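Local structure of OTU domain-containing protein wMelOTU (6W9O) at residues D78-E81 with F82-N86; A168-Y171 with N172-D175. The protein probably cleaves ubiquitin from modified proteins as an OTU-family cysteine protease and bacterial effector. All blocks are in the same frame, centred on the assembly; numbering follows the deposited sequence. Where two conformers were deposited one is given.

Contact 1: residues D78-E81 with F82-N86; sequences DCRE and FAQKN
Asp78 O accepts a hydrogen bond from Phe82 N (2.9 Å), one helical turn on, while the Asp78 carboxylate turns elsewhere, to Lys136 and Tyr137. The next bond of the α-helical pattern, Ala83 N to Cys79 O at 3.1 Å, is about as straight (N-H...O 159°, against 161° for the first). Arg80 O then receives Gln84 N at 3.0 Å, and the side chains of the same two residues cross. With CG set trans to the backbone N, the extended Arg80 chain passes across Gln84, whose NE2 lies over one face of the guanidinium, 3.4 Å from Arg80 NE. Both atoms are donors, and the planes stand 73° apart; no hydrogen bond joins them directly. A water in the guanidinium plane links the two side chains instead, accepting from Arg80 NE and donating weakly to Gln84 OE1. The bonding weakens toward the helix end: Glu81 O takes two weak bonds, from Gln84 N and Lys85 N, and Lys85 is the first residue to leave helical geometry. Alongside, the extended Glu81 and Lys85 chains point the same way, in a long salt bridge (OE1 to NZ 3.9 Å). This last turn of helix 72-84 packs Cys79 and Ala83 on helix 105-116, and Cys79 and Phe82 on helix 126-137.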
ATOM      1  N   ASP A  78       2.540  -6.476 -10.719  1.00 16.06           N
ATOM      2  CA  ASP A  78       1.455  -7.283 -10.138  1.00 15.86           C
ATOM      3  C   ASP A  78       0.103  -6.632 -10.432  1.00 16.88           C
ATOM      4  O   ASP A  78      -0.899  -7.320 -10.683  1.00 18.91           O
ATOM      5  CB  ASP A  78       1.594  -7.336  -8.606  1.00 15.18           C
ATOM      6  CG  ASP A  78       2.827  -8.152  -8.100  1.00 17.51           C
ATOM      7  OD1 ASP A  78       3.316  -9.058  -8.825  1.00 21.69           O
ATOM      8  OD2 ASP A  78       3.247  -7.825  -6.962  1.00 18.18           O
ATOM      9  N   CYS A  79       0.087  -5.300 -10.492  1.00 14.33           N
ATOM     10  CA  CYS A  79      -1.176  -4.619 -10.775  1.00 15.66           C
ATOM     11  C   CYS A  79      -1.495  -4.705 -12.253  1.00 16.25           C
ATOM     12  O   CYS A  79      -2.652  -4.925 -12.637  1.00 15.92           O
ATOM     13  CB  CYS A  79      -1.069  -3.153 -10.316  1.00 15.38           C
ATOM     14  SG  CYS A  79      -0.952  -3.037  -8.480  1.00 15.56           S
ATOM     15  N   ARG A  80      -0.467  -4.587 -13.114  1.00 14.88           N
ATOM     16  CA  ARG A  80      -0.676  -4.824 -14.535  1.00 15.36           C
ATOM     17  C   ARG A  80      -1.239  -6.215 -14.772  1.00 18.35           C
ATOM     18  O   ARG A  80      -2.165  -6.399 -15.567  1.00 20.04           O
ATOM     19  CB  ARG A  80       0.664  -4.692 -15.281  1.00 18.27           C
ATOM     20  CG  ARG A  80       0.588  -5.054 -16.725  1.00 23.79           C
ATOM     21  CD  ARG A  80       1.959  -4.891 -17.359  1.00 24.78           C
ATOM     22  NE  ARG A  80       2.005  -5.482 -18.682  1.00 43.89           N
ATOM     23  CZ  ARG A  80       1.932  -4.765 -19.807  1.00 60.20           C
ATOM     24  NH1 ARG A  80       1.828  -3.429 -19.747  1.00 58.24           N
ATOM     25  NH2 ARG A  80       1.980  -5.375 -20.994  1.00 59.83           N
ATOM     26  N   GLU A  81      -0.635  -7.217 -14.134  1.00 17.95           N
ATOM     27  CA  GLU A  81      -1.094  -8.585 -14.355  1.00 18.99           C
ATOM     28  C   GLU A  81      -2.527  -8.766 -13.862  1.00 19.34           C
ATOM     29  O   GLU A  81      -3.332  -9.423 -14.521  1.00 21.78           O
ATOM     30  CB  GLU A  81      -0.149  -9.534 -13.599  1.00 21.57           C
ATOM     31  CG  GLU A  81       1.206  -9.607 -14.284  1.00 26.81           C
ATOM     32  CD  GLU A  81       2.122 -10.666 -13.684  1.00 39.55           C
ATOM     33  OE1 GLU A  81       1.892 -11.108 -12.538  1.00 34.69           O
ATOM     34  OE2 GLU A  81       3.102 -11.020 -14.383  1.00 44.14           O
ATOM     35  N   PHE A  82      -2.853  -8.198 -12.700  1.00 19.20           N
ATOM     36  CA  PHE A  82      -4.230  -8.259 -12.232  1.00 17.52           C
ATOM     37  C   PHE A  82      -5.199  -7.738 -13.290  1.00 17.38           C
ATOM     38  O   PHE A  82      -6.239  -8.358 -13.569  1.00 18.68           O
ATOM     39  CB  PHE A  82      -4.332  -7.468 -10.922  1.00 16.55           C
ATOM     40  CG  PHE A  82      -5.701  -7.489 -10.315  1.00 15.71           C
ATOM     41  CD1 PHE A  82      -6.001  -8.368  -9.288  1.00 17.22           C
ATOM     42  CD2 PHE A  82      -6.684  -6.580 -10.758  1.00 18.02           C
ATOM     43  CE1 PHE A  82      -7.284  -8.393  -8.698  1.00 19.00           C
ATOM     44  CE2 PHE A  82      -7.935  -6.562 -10.163  1.00 17.08           C
ATOM     45  CZ  PHE A  82      -8.264  -7.477  -9.140  1.00 17.77           C
ATOM     46  N   ALA A  83      -4.869  -6.597 -13.904  1.00 16.28           N
ATOM     47  CA  ALA A  83      -5.748  -6.006 -14.914  1.00 16.94           C
ATOM     48  C   ALA A  83      -5.821  -6.825 -16.193  1.00 18.87           C
ATOM     49  O   ALA A  83      -6.859  -6.811 -16.864  1.00 22.18           O
ATOM     50  CB  ALA A  83      -5.275  -4.595 -15.252  1.00 18.14           C
ATOM     51  N   GLN A  84      -4.771  -7.587 -16.523  1.00 21.73           N
ATOM     52  CA  GLN A  84      -4.805  -8.429 -17.716  1.00 25.60           C
ATOM     53  C   GLN A  84      -5.521  -9.760 -17.513  1.00 26.11           C
ATOM     54  O   GLN A  84      -5.860 -10.411 -18.506  1.00 29.19           O
ATOM     55  CB  GLN A  84      -3.377  -8.769 -18.131  1.00 24.65           C
ATOM     56  CG  GLN A  84      -2.646  -7.551 -18.653  1.00 27.66           C
ATOM     57  CD  GLN A  84      -1.176  -7.824 -18.870  1.00 31.63           C
ATOM     58  OE1 GLN A  84      -0.547  -8.559 -18.107  1.00 35.41           O
ATOM     59  NE2 GLN A  84      -0.620  -7.221 -19.907  1.00 40.47           N
ATOM     60  N   LYS A  85      -5.694 -10.233 -16.284  1.00 23.61           N
ATOM     61  CA  LYS A  85      -6.170 -11.607 -16.037  1.00 23.54           C
ATOM     62  C   LYS A  85      -7.622 -11.619 -15.543  1.00 24.25           C
ATOM     63  O   LYS A  85      -7.897 -12.010 -14.395  1.00 22.89           O
ATOM     64  CB  LYS A  85      -5.244 -12.306 -15.007  1.00 24.96           C
ATOM     65  CG  LYS A  85      -3.832 -12.571 -15.569  1.00 29.20           C
ATOM     66  CD  LYS A  85      -2.913 -13.154 -14.493  1.00 33.15           C
ATOM     67  CE  LYS A  85      -1.474 -13.277 -14.998  1.00 38.02           C
ATOM     68  NZ  LYS A  85      -0.631 -13.830 -13.883  1.00 41.51           N
ATOM     69  N   ASN A  86      -8.540 -11.287 -16.453  1.00 25.23           N
ATOM     70  CA  ASN A  86      -9.999 -11.348 -16.178  1.00 27.96           C
ATOM     71  C   ASN A  86     -10.288 -10.704 -14.822  1.00 23.60           C
ATOM     72  O   ASN A  86     -10.787 -11.403 -13.933  1.00 25.03           O
ATOM     73  CB  ASN A  86     -10.476 -12.802 -16.196  1.00 33.27           C
ATOM     74  CG  ASN A  86     -11.977 -12.949 -16.083  1.00 52.17           C
ATOM     75  OD1 ASN A  86     -12.464 -13.928 -15.522  1.00 58.06           O
ATOM     76  ND2 ASN A  86     -12.716 -11.992 -16.616  1.00 55.31           N
TER
HETATM   77  O   HOH W   1       2.692  -8.233 -17.484  1.00110.48           O

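Contact 2: residues A168-Y171 with N172-D175; sequences AGEY and NKVD
Lys173 folds back onto the turn that precedes it, its NZ donating to Glu170 O at 2.8 Å in the carbonyl plane, on a lone pair. The chain is extended to CE, and the turn about the CD-CE bond (chi4 70°) brings NZ to that oxygen. The same carbonyl oxygen accepts a second hydrogen bond, from a water, which in turn accepts from Lys173 N, so the lysine holds this oxygen directly through NZ and, by way of the water, through its backbone N. Glu170 runs beside Lys173 in the same direction, yet its carboxylate does not touch the ammonium: Glu170 OE2 and Lys173 NZ are 4.9 Å apart, and another water joins them. Inside the turn, Asn172 N binds Gly169 O at 3.0 Å from above the carbonyl plane, a three-residue spacing that closes a tight bend. Farther out, Ala168 CA makes a CH···O contact with Asn172 O at 3.4 Å, and Ala168 CB meets Val174 CG2 at 3.7 Å. Ala168 and Val174 also rest on His157 of strand 155-161, joining the loop to the sheet. The chemistry is thus that of a hydrated surface turn, whose opposite charges probably favour one another modestly, screened by the intervening water.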
ATOM      1  N   ALA A 168     -11.252   1.887  10.266  1.00 28.21           N
ATOM      2  CA  ALA A 168     -10.967   0.982  11.382  1.00 32.50           C
ATOM      3  C   ALA A 168     -11.913   1.323  12.533  1.00 46.34           C
ATOM      4  O   ALA A 168     -11.716   2.317  13.234  1.00 61.31           O
ATOM      5  CB  ALA A 168      -9.506   1.127  11.779  1.00 32.58           C
ATOM      6  N   GLY A 169     -12.979   0.532  12.697  1.00 46.71           N
ATOM      7  CA  GLY A 169     -13.941   0.712  13.760  1.00 43.17           C
ATOM      8  C   GLY A 169     -13.853  -0.406  14.785  1.00 36.04           C
ATOM      9  O   GLY A 169     -12.915  -1.187  14.789  1.00 33.28           O
ATOM     10  N   GLU A 170     -14.870  -0.494  15.651  1.00 38.01           N
ATOM     11  CA  GLU A 170     -14.788  -1.448  16.767  1.00 34.59           C
ATOM     12  C   GLU A 170     -14.574  -2.893  16.306  1.00 34.90           C
ATOM     13  O   GLU A 170     -13.870  -3.656  16.983  1.00 29.84           O
ATOM     14  CB  GLU A 170     -16.012  -1.344  17.699  1.00 35.87           C
ATOM     15  CG  GLU A 170     -15.701  -0.655  19.025  1.00 42.24           C
ATOM     16  CD  GLU A 170     -16.880  -0.641  20.001  1.00 50.52           C
ATOM     17  OE1 GLU A 170     -17.317   0.475  20.376  1.00 60.25           O
ATOM     18  OE2 GLU A 170     -17.351  -1.726  20.414  1.00 48.10           O
ATOM     19  N   TYR A 171     -15.141  -3.295  15.174  1.00 29.24           N
ATOM     20  CA  TYR A 171     -14.970  -4.667  14.689  1.00 25.67           C
ATOM     21  C   TYR A 171     -13.735  -4.878  13.845  1.00 34.08           C
ATOM     22  O   TYR A 171     -13.391  -6.026  13.526  1.00 32.44           O
ATOM     23  CB  TYR A 171     -16.184  -5.081  13.852  1.00 37.10           C
ATOM     24  CG  TYR A 171     -17.401  -5.388  14.684  1.00 41.69           C
ATOM     25  CD1 TYR A 171     -18.249  -4.365  15.105  1.00 45.69           C
ATOM     26  CD2 TYR A 171     -17.712  -6.694  15.049  1.00 44.06           C
ATOM     27  CE1 TYR A 171     -19.390  -4.632  15.884  1.00 45.33           C
ATOM     28  CE2 TYR A 171     -18.850  -6.981  15.825  1.00 41.43           C
ATOM     29  CZ  TYR A 171     -19.683  -5.932  16.237  1.00 49.29           C
ATOM     30  OH  TYR A 171     -20.811  -6.147  17.011  1.00 54.59           O
ATOM     31  N   ASN A 172     -13.062  -3.814  13.437  1.00 30.09           N
ATOM     32  CA  ASN A 172     -11.859  -3.927  12.624  0.63 30.04           C
ATOM     33  C   ASN A 172     -10.785  -3.010  13.193  1.00 28.67           C
ATOM     34  O   ASN A 172     -10.256  -2.131  12.515  1.00 27.34           O
ATOM     35  CB  ASN A 172     -12.138  -3.571  11.165  0.63 29.90           C
ATOM     36  CG  ASN A 172     -13.055  -4.557  10.497  0.63 32.86           C
ATOM     37  OD1 ASN A 172     -12.638  -5.653  10.137  0.63 38.37           O
ATOM     38  ND2 ASN A 172     -14.314  -4.176  10.320  0.63 35.63           N
ATOM     39  N   LYS A 173     -10.463  -3.204  14.468  1.00 23.55           N
ATOM     40  CA  LYS A 173      -9.424  -2.386  15.079  1.00 18.39           C
ATOM     41  C   LYS A 173      -8.081  -2.710  14.446  1.00 23.09           C
ATOM     42  O   LYS A 173      -7.784  -3.863  14.118  1.00 23.30           O
ATOM     43  CB  LYS A 173      -9.373  -2.632  16.606  1.00 19.04           C
ATOM     44  CG  LYS A 173     -10.661  -2.365  17.360  1.00 19.21           C
ATOM     45  CD  LYS A 173     -10.469  -2.356  18.890  1.00 21.07           C
ATOM     46  CE  LYS A 173     -11.748  -2.079  19.637  1.00 24.43           C
ATOM     47  NZ  LYS A 173     -12.748  -3.192  19.561  1.00 25.77           N
ATOM     48  N   VAL A 174      -7.242  -1.689  14.280  1.00 20.28           N
ATOM     49  CA  VAL A 174      -5.903  -1.925  13.768  1.00 18.04           C
ATOM     50  C   VAL A 174      -5.149  -2.750  14.791  1.00 16.67           C
ATOM     51  O   VAL A 174      -5.191  -2.448  15.978  1.00 19.20           O
ATOM     52  CB  VAL A 174      -5.193  -0.573  13.583  1.00 17.78           C
ATOM     53  CG1 VAL A 174      -3.788  -0.772  13.063  1.00 18.45           C
ATOM     54  CG2 VAL A 174      -6.033   0.322  12.598  1.00 22.48           C
ATOM     55  N   ASP A 175      -4.418  -3.748  14.320  1.00 16.85           N
ATOM     56  CA  ASP A 175      -3.652  -4.622  15.216  1.00 15.44           C
ATOM     57  C   ASP A 175      -2.191  -4.382  14.868  1.00 18.24           C
ATOM     58  O   ASP A 175      -1.729  -4.826  13.815  1.00 17.04           O
ATOM     59  CB  ASP A 175      -4.027  -6.075  14.915  1.00 16.58           C
ATOM     60  CG  ASP A 175      -3.365  -7.049  15.852  1.00 18.28           C
ATOM     61  OD1 ASP A 175      -2.379  -6.672  16.533  1.00 17.76           O
ATOM     62  OD2 ASP A 175      -3.891  -8.183  15.949  1.00 20.01           O
TER
HETATM   63  O   HOH W   2     -11.470  -5.270  16.227  1.00 26.72           O
HETATM   64  O   HOH W   3     -14.911  -2.776  21.406  1.00 27.76           O

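Overall arrangement
The two contacts illustrate how local sequence neighbours are used differently in different parts of one fold. Contact 1 is partly buried at the end of helix 72-84, packed against helices 105-116 and 126-137, whereas contact 2 is a surface contact in the loop between strand 164-167 and strand 181-188, beside the edge of the mixed sheet. They share no element and do not touch: their centres lie 30 Å apart, with nearest atoms about 20 Å apart. Helical backbone bonds, weakening toward the end, carry the first, with charged and amide groups on its outer side; the second has a single backbone bond and relies on a lysine ammonium and waters. Water bridges side chains in both.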